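Local coordinates for putative uncharacterized protein (Singapore grouper iridovirus, PDB 3RJ2) that binds histone H3 as a protein of an iridovirus, at residues 5-13 against 21-32. Numbering follows the deposited sequence.
Sequences IVANCEFVN and ILVNENWAKYCW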
loop_
_atom_site.group_PDB
_atom_site.type_symbol
_atom_site.label_atom_id
_atom_site.label_comp_id
_atom_site.label_asym_id
_atom_site.label_seq_id
_atom_site.Cartn_x
_atom_site.Cartn_y
_atom_site.Cartn_z
ATOM N N ILE A 5 6.016 9.464 -4.324
ATOM C CA ILE A 5 5.902 7.958 -4.308
ATOM C C ILE A 5 4.881 7.454 -5.333
ATOM O O ILE A 5 3.689 7.769 -5.272
ATOM C CB ILE A 5 5.557 7.412 -2.897
ATOM C CG1 ILE A 5 6.443 8.066 -1.844
ATOM C CG2 ILE A 5 5.694 5.884 -2.828
ATOM C CD1 ILE A 5 5.655 8.572 -0.664
ATOM N N VAL A 6 5.369 6.666 -6.281
ATOM C CA VAL A 6 4.534 6.119 -7.335
ATOM C C VAL A 6 4.781 4.635 -7.343
ATOM O O VAL A 6 5.907 4.190 -7.528
ATOM C CB VAL A 6 4.854 6.760 -8.702
ATOM C CG1 VAL A 6 4.047 6.093 -9.818
ATOM C CG2 VAL A 6 4.565 8.260 -8.644
ATOM N N ALA A 7 3.734 3.872 -7.089
ATOM C CA ALA A 7 3.859 2.427 -6.991
ATOM C C ALA A 7 3.171 1.750 -8.164
ATOM O O ALA A 7 2.021 2.055 -8.486
ATOM C CB ALA A 7 3.288 1.925 -5.653
ATOM N N ASN A 8 3.903 0.861 -8.823
ATOM C CA ASN A 8 3.354 0.026 -9.870
ATOM C C ASN A 8 3.175 -1.369 -9.270
ATOM O O ASN A 8 4.161 -2.051 -8.980
ATOM C CB ASN A 8 4.290 0.013 -11.094
ATOM C CG ASN A 8 3.681 -0.722 -12.305
ATOM O OD1 ASN A 8 3.687 -1.955 -12.373
ATOM N ND2 ASN A 8 3.166 0.044 -13.269
ATOM N N CYS A 9 1.919 -1.763 -9.045
ATOM C CA CYS A 9 1.602 -3.064 -8.456
ATOM C C CYS A 9 0.993 -4.018 -9.472
ATOM O O CYS A 9 -0.066 -3.725 -10.048
ATOM C CB CYS A 9 0.624 -2.919 -7.288
ATOM S SG CYS A 9 1.082 -1.697 -6.047
ATOM N N GLU A 10 1.679 -5.147 -9.681
ATOM C CA GLU A 10 1.137 -6.289 -10.422
ATOM C C GLU A 10 0.658 -7.368 -9.451
ATOM O O GLU A 10 1.460 -8.044 -8.817
ATOM C CB GLU A 10 2.168 -6.897 -11.380
ATOM C CG GLU A 10 2.540 -6.024 -12.557
ATOM C CD GLU A 10 3.496 -6.712 -13.556
ATOM O OE1 GLU A 10 4.197 -7.680 -13.175
ATOM O OE2 GLU A 10 3.541 -6.268 -14.732
ATOM N N PHE A 11 -0.656 -7.502 -9.345
ATOM C CA PHE A 11 -1.291 -8.560 -8.586
ATOM C C PHE A 11 -1.498 -9.729 -9.515
ATOM O O PHE A 11 -2.048 -9.565 -10.597
ATOM C CB PHE A 11 -2.616 -8.087 -8.006
ATOM C CG PHE A 11 -2.456 -7.173 -6.835
ATOM C CD1 PHE A 11 -2.503 -5.800 -7.000
ATOM C CD2 PHE A 11 -2.230 -7.689 -5.565
ATOM C CE1 PHE A 11 -2.343 -4.952 -5.924
ATOM C CE2 PHE A 11 -2.074 -6.844 -4.477
ATOM C CZ PHE A 11 -2.126 -5.473 -4.656
ATOM N N VAL A 12 -1.011 -10.893 -9.100
ATOM C CA VAL A 12 -1.025 -12.106 -9.926
ATOM C C VAL A 12 -1.968 -13.112 -9.291
ATOM O O VAL A 12 -1.863 -13.363 -8.098
ATOM C CB VAL A 12 0.404 -12.724 -10.040
ATOM C CG1 VAL A 12 0.455 -13.819 -11.101
ATOM C CG2 VAL A 12 1.433 -11.653 -10.345
ATOM N N ASN A 13 -2.904 -13.669 -10.067
ATOM C CA ASN A 13 -3.782 -14.719 -9.539
ATOM C C ASN A 13 -3.127 -16.105 -9.602
ATOM O O ASN A 13 -1.954 -16.204 -9.953
ATOM C CB ASN A 13 -5.186 -14.671 -10.175
ATOM C CG ASN A 13 -5.210 -15.135 -11.640
ATOM O OD1 ASN A 13 -4.215 -15.622 -12.183
ATOM N ND2 ASN A 13 -6.369 -14.985 -12.279
ATOM N N ILE A 21 -1.946 -2.236 -11.319
ATOM C CA ILE A 21 -2.517 -1.034 -10.753
ATOM C C ILE A 21 -1.399 -0.031 -10.546
ATOM O O ILE A 21 -0.351 -0.368 -10.004
ATOM C CB ILE A 21 -3.247 -1.338 -9.435
ATOM C CG1 ILE A 21 -4.444 -2.258 -9.715
ATOM C CG2 ILE A 21 -3.692 -0.043 -8.747
ATOM C CD1 ILE A 21 -5.077 -2.816 -8.518
ATOM N N LEU A 22 -1.612 1.196 -11.007
ATOM C CA LEU A 22 -0.626 2.247 -10.828
ATOM C C LEU A 22 -1.162 3.188 -9.761
ATOM O O LEU A 22 -2.127 3.904 -9.997
ATOM C CB LEU A 22 -0.399 2.997 -12.149
ATOM C CG LEU A 22 1.003 3.480 -12.536
ATOM C CD1 LEU A 22 0.913 4.497 -13.682
ATOM C CD2 LEU A 22 1.762 4.071 -11.379
ATOM N N VAL A 23 -0.544 3.198 -8.588
ATOM C CA VAL A 23 -1.097 3.983 -7.480
ATOM C C VAL A 23 -1.162 5.518 -7.655
ATOM O O VAL A 23 -2.262 6.074 -7.729
ATOM C CB VAL A 23 -0.549 3.552 -6.112
ATOM C CG1 VAL A 23 -1.127 4.429 -5.038
ATOM C CG2 VAL A 23 -0.940 2.095 -5.853
ATOM N N ASN A 24 -0.040 6.216 -7.742
ATOM C CA ASN A 24 -0.125 7.685 -7.773
ATOM C C ASN A 24 0.387 8.376 -9.060
ATOM O O ASN A 24 1.535 8.230 -9.413
ATOM C CB ASN A 24 0.596 8.223 -6.530
ATOM C CG ASN A 24 0.809 9.715 -6.564
ATOM O OD1 ASN A 24 -0.065 10.473 -6.977
ATOM N ND2 ASN A 24 1.975 10.151 -6.109
ATOM N N GLU A 25 -0.445 9.146 -9.754
ATOM C CA GLU A 25 0.073 9.970 -10.883
ATOM C C GLU A 25 -0.269 11.465 -10.849
ATOM O O GLU A 25 -1.439 11.845 -10.921
ATOM C CB GLU A 25 -0.320 9.422 -12.257
ATOM C CG GLU A 25 -0.021 7.965 -12.487
ATOM C CD GLU A 25 -1.207 7.098 -12.143
ATOM O OE1 GLU A 25 -1.457 6.885 -10.935
ATOM O OE2 GLU A 25 -1.895 6.643 -13.083
ATOM N N ASN A 26 0.745 12.315 -10.728
ATOM C CA ASN A 26 2.076 11.927 -10.271
ATOM C C ASN A 26 2.234 12.775 -9.030
ATOM O O ASN A 26 3.273 13.407 -8.808
ATOM C CB ASN A 26 3.143 12.264 -11.324
ATOM C CG ASN A 26 4.437 11.461 -11.152
ATOM O OD1 ASN A 26 5.202 11.671 -10.202
ATOM N ND2 ASN A 26 4.698 10.559 -12.093
ATOM N N TRP A 27 1.163 12.781 -8.231
ATOM C CA TRP A 27 0.936 13.773 -7.185
ATOM C C TRP A 27 2.157 13.923 -6.283
ATOM O O TRP A 27 2.248 13.314 -5.212
ATOM C CB TRP A 27 -0.385 13.503 -6.415
ATOM C CG TRP A 27 -1.642 13.492 -7.336
ATOM C CD1 TRP A 27 -2.081 12.448 -8.122
ATOM C CD2 TRP A 27 -2.580 14.574 -7.562
ATOM N NE1 TRP A 27 -3.220 12.815 -8.817
ATOM C CE2 TRP A 27 -3.547 14.108 -8.489
ATOM C CE3 TRP A 27 -2.696 15.885 -7.070
ATOM C CZ2 TRP A 27 -4.617 14.908 -8.927
ATOM C CZ3 TRP A 27 -3.765 16.680 -7.509
ATOM C CH2 TRP A 27 -4.706 16.186 -8.430
ATOM N N ALA A 28 3.108 14.725 -6.786
ATOM C CA ALA A 28 4.342 15.116 -6.077
ATOM C C ALA A 28 4.033 15.687 -4.684
ATOM O O ALA A 28 4.907 16.226 -3.984
ATOM C CB ALA A 28 5.162 16.107 -6.923
ATOM N N LYS A 29 2.762 15.557 -4.310
ATOM C CA LYS A 29 2.311 15.721 -2.941
ATOM C C LYS A 29 2.886 14.530 -2.183
ATOM O O LYS A 29 3.524 13.670 -2.774
ATOM C CB LYS A 29 0.776 15.816 -2.888
ATOM C CG LYS A 29 0.234 17.058 -3.640
ATOM C CD LYS A 29 -1.102 16.806 -4.335
ATOM C CE LYS A 29 -2.293 17.188 -3.454
ATOM N NZ LYS A 29 -3.585 16.746 -4.056
ATOM N N TYR A 30 2.718 14.494 -0.875
ATOM C CA TYR A 30 3.637 13.704 -0.070
ATOM C C TYR A 30 3.100 12.301 0.312
ATOM O O TYR A 30 2.869 11.479 -0.594
ATOM C CB TYR A 30 4.154 14.577 1.088
ATOM C CG TYR A 30 5.156 15.646 0.618
ATOM C CD1 TYR A 30 6.482 15.636 1.080
ATOM C CD2 TYR A 30 4.790 16.646 -0.308
ATOM C CE1 TYR A 30 7.415 16.598 0.652
ATOM C CE2 TYR A 30 5.715 17.608 -0.747
ATOM C CZ TYR A 30 7.029 17.577 -0.262
ATOM O OH TYR A 30 7.963 18.515 -0.675
ATOM N N CYS A 31 2.903 12.025 1.607
ATOM C CA CYS A 31 2.410 10.715 2.070
ATOM C C CYS A 31 0.986 10.399 1.618
ATOM O O CYS A 31 0.123 11.278 1.582
ATOM C CB CYS A 31 2.453 10.616 3.585
ATOM S SG CYS A 31 4.076 10.568 4.247
ATOM N N TRP A 32 0.757 9.142 1.263
ATOM C CA TRP A 32 -0.589 8.653 0.989
ATOM C C TRP A 32 -0.807 7.252 1.545
ATOM O O TRP A 32 0.137 6.585 1.970
ATOM C CB TRP A 32 -0.943 8.742 -0.505
ATOM C CG TRP A 32 0.078 8.163 -1.452
ATOM C CD1 TRP A 32 0.947 8.865 -2.254
ATOM C CD2 TRP A 32 0.321 6.776 -1.721
ATOM N NE1 TRP A 32 1.719 8.003 -2.983
ATOM C CE2 TRP A 32 1.359 6.715 -2.681
ATOM C CE3 TRP A 32 -0.233 5.576 -1.242
ATOM C CZ2 TRP A 32 1.870 5.498 -3.165
ATOM C CZ3 TRP A 32 0.276 4.364 -1.725
ATOM C CH2 TRP A 32 1.312 4.339 -2.680
HETATM O O HOH W 1 3.446 10.909 -3.324
#
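Ile21 pairs with Cys9 as an antiparallel hydrogen-bonded pair: Ile21 N gives to Cys9 O at 2.7 Å, and Cys9 N returns a bond to Ile21 O at 2.8 Å. The branched Ile21 suits a buried strand site, and its CD1 comes obliquely to Phe11 CD1, 4.2 Å away. Leu22 and Asn8 form the next, non-hydrogen-bonded pair, their side chains on the face opposite to Ile21 and Cys9; Leu22 CD2 presses tightly on Val6 CG1 (3.4 Å). Val23 N continues the ladder to Ala7 O, and Val23 CB meets the small Ala7 CB. Within its own segment, Val23 CG1 lies over one face of the Trp32 indole, offset toward the rim. Beyond this point side chains replace the backbone as donors. Asn24, CG anti to the backbone N (chi1 169°), sends ND2 to Ile5 O at 3.1 Å, the acceptor lying in its amide plane. The same amide spans the turn, since ND2 also donates to Trp27 O and OD1 receives a weak bond from Trp27 N. A water that accepts from Ile5 N lies 2.8 Å from Lys29 O, linking the two. At the segment's end, Trp32 NE1 reaches Ile5 O at 3.0 Å, nearly in the ring plane, from the carbonyl face opposite Asn24. Two donors thus clamp one oxygen, and the long indole suits the span, its CZ2 packing on Ile5 CG2. The 6-12/18-22 hairpin lies at one side of a four-stranded antiparallel sheet, with strand 44-50 beyond 6-12; Ile21 and Val23 on Trp34, and Ile5 against Trp32, join it to the mixed sheet, where Tyr115 of strand 111-116 meets Trp32 edge-to-face.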